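Local coordinates for protein CmeC (PDB 4MT4) that probably serves as the outer-membrane channel of a drug efflux system, a trimeric lipoprotein of the outer membrane factor family, at residues A72-D77 with A136-F141. Residues are numbered along the deposited sequence; the frame is centred on the assembly and turned at random.
Sequences AQLGID and ASKSGF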
loop_
_atom_site.group_PDB
_atom_site.type_symbol
_atom_site.label_atom_id
_atom_site.label_comp_id
_atom_site.label_asym_id
_atom_site.label_seq_id
_atom_site.Cartn_x
_atom_site.Cartn_y
_atom_site.Cartn_z
ATOM N N ALA B 72 6.450 -24.474 -7.381
ATOM C CA ALA B 72 7.090 -24.565 -8.688
ATOM C C ALA B 72 8.552 -24.139 -8.606
ATOM O O ALA B 72 9.424 -24.772 -9.200
ATOM C CB ALA B 72 6.343 -23.713 -9.706
ATOM N N GLN B 73 8.810 -23.066 -7.865
ATOM C CA GLN B 73 10.169 -22.570 -7.678
ATOM C C GLN B 73 10.990 -23.580 -6.889
ATOM O O GLN B 73 12.192 -23.724 -7.102
ATOM C CB GLN B 73 10.162 -21.219 -6.959
ATOM C CG GLN B 73 11.545 -20.607 -6.775
ATOM C CD GLN B 73 12.255 -20.364 -8.092
ATOM O OE1 GLN B 73 11.675 -19.821 -9.034
ATOM N NE2 GLN B 73 13.515 -20.775 -8.167
ATOM N N LEU B 74 10.323 -24.277 -5.977
ATOM C CA LEU B 74 10.947 -25.343 -5.204
ATOM C C LEU B 74 11.394 -26.483 -6.116
ATOM O O LEU B 74 12.448 -27.083 -5.906
ATOM C CB LEU B 74 9.977 -25.864 -4.143
ATOM C CG LEU B 74 10.503 -26.989 -3.249
ATOM C CD1 LEU B 74 11.737 -26.524 -2.497
ATOM C CD2 LEU B 74 9.425 -27.460 -2.287
ATOM N N GLY B 75 10.582 -26.772 -7.127
ATOM C CA GLY B 75 10.894 -27.816 -8.084
ATOM C C GLY B 75 12.050 -27.431 -8.984
ATOM O O GLY B 75 12.859 -28.277 -9.372
ATOM N N ILE B 76 12.124 -26.147 -9.319
ATOM C CA ILE B 76 13.207 -25.616 -10.137
ATOM C C ILE B 76 14.547 -25.741 -9.419
ATOM O O ILE B 76 15.542 -26.171 -10.003
ATOM C CB ILE B 76 12.967 -24.135 -10.498
ATOM C CG1 ILE B 76 11.714 -23.985 -11.361
ATOM C CG2 ILE B 76 14.171 -23.559 -11.222
ATOM C CD1 ILE B 76 11.384 -22.547 -11.712
ATOM N N ASP B 77 14.561 -25.370 -8.143
ATOM C CA ASP B 77 15.788 -25.367 -7.354
ATOM C C ASP B 77 16.225 -26.772 -6.941
ATOM O O ASP B 77 17.394 -26.993 -6.627
ATOM C CB ASP B 77 15.619 -24.493 -6.112
ATOM C CG ASP B 77 15.550 -23.016 -6.446
ATOM O OD1 ASP B 77 16.162 -22.602 -7.454
ATOM O OD2 ASP B 77 14.884 -22.268 -5.700
ATOM N N ALA B 136 16.164 -22.933 1.069
ATOM C CA ALA B 136 15.577 -21.601 1.162
ATOM C C ALA B 136 14.216 -21.578 0.477
ATOM O O ALA B 136 13.261 -20.992 0.984
ATOM C CB ALA B 136 16.503 -20.562 0.548
ATOM N N SER B 137 14.132 -22.230 -0.677
ATOM C CA SER B 137 12.874 -22.335 -1.409
ATOM C C SER B 137 11.874 -23.222 -0.678
ATOM O O SER B 137 10.664 -23.028 -0.787
ATOM C CB SER B 137 13.117 -22.879 -2.815
ATOM O OG SER B 137 13.883 -21.966 -3.580
ATOM N N LYS B 138 12.387 -24.202 0.057
ATOM C CA LYS B 138 11.537 -25.085 0.843
ATOM C C LYS B 138 10.891 -24.305 1.979
ATOM O O LYS B 138 9.737 -24.543 2.335
ATOM C CB LYS B 138 12.343 -26.264 1.389
ATOM C CG LYS B 138 11.507 -27.472 1.785
ATOM C CD LYS B 138 12.396 -28.675 2.073
ATOM C CE LYS B 138 11.587 -29.961 2.202
ATOM N NZ LYS B 138 10.738 -29.991 3.426
ATOM N N SER B 139 11.648 -23.368 2.540
ATOM C CA SER B 139 11.135 -22.490 3.585
ATOM C C SER B 139 10.214 -21.432 2.983
ATOM O O SER B 139 9.281 -20.960 3.631
ATOM C CB SER B 139 12.287 -21.827 4.337
ATOM O OG SER B 139 13.117 -22.796 4.952
ATOM N N GLY B 140 10.488 -21.064 1.736
ATOM C CA GLY B 140 9.655 -20.122 1.015
ATOM C C GLY B 140 8.296 -20.717 0.710
ATOM O O GLY B 140 7.281 -20.023 0.744
ATOM N N PHE B 141 8.281 -22.013 0.410
ATOM C CA PHE B 141 7.036 -22.725 0.140
ATOM C C PHE B 141 6.212 -22.884 1.413
ATOM O O PHE B 141 4.999 -22.683 1.403
ATOM C CB PHE B 141 7.310 -24.098 -0.476
ATOM C CG PHE B 141 6.106 -25.000 -0.494
ATOM C CD1 PHE B 141 5.060 -24.760 -1.370
ATOM C CD2 PHE B 141 6.017 -26.079 0.371
ATOM C CE1 PHE B 141 3.948 -25.579 -1.385
ATOM C CE2 PHE B 141 4.907 -26.904 0.360
ATOM C CZ PHE B 141 3.871 -26.653 -0.520
#
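S137 points its hydroxyl at the carboxylate of D77: OG donates to OD2 across the two helices, but S137 OG and D77 OD2 are modelled only 2.4 Å apart, so the length of this bond is doubtful. The OG of S137 lies anti to its carbonyl carbon (chi1 -65°), on a CB that itself faces the helix of D77. D77 OD2 also accepts a nearly straight N-H from Q73 NE2, one helical turn earlier, 3.2 Å away and 45° out of the carboxylate plane; Q73 also packs on L346 of a neighbouring subunit. OD2 is thus placed between a donor on its own helix and one on the other. Beside this polar link, L74 reaches the other helix with its CD1, which rests on the backbone where S137 passes into K138, 3.5 Å from K138 N, and lies 3.9 Å from the CB of both residues; the long chain of K138 then runs away from the interface. A turn further on, F141 offers its CB to L74 CD2 at 4.4 Å, while its side chain, whose end leads away from 72-77, also touches M67 and A71, earlier on helix 58-79. The axes of 72-77 and 136-141 come within 8.8 Å and run antiparallel (168°), where helix 58-79 lies against helix 129-195, as in the alpha-helical barrel of TolC-like channels.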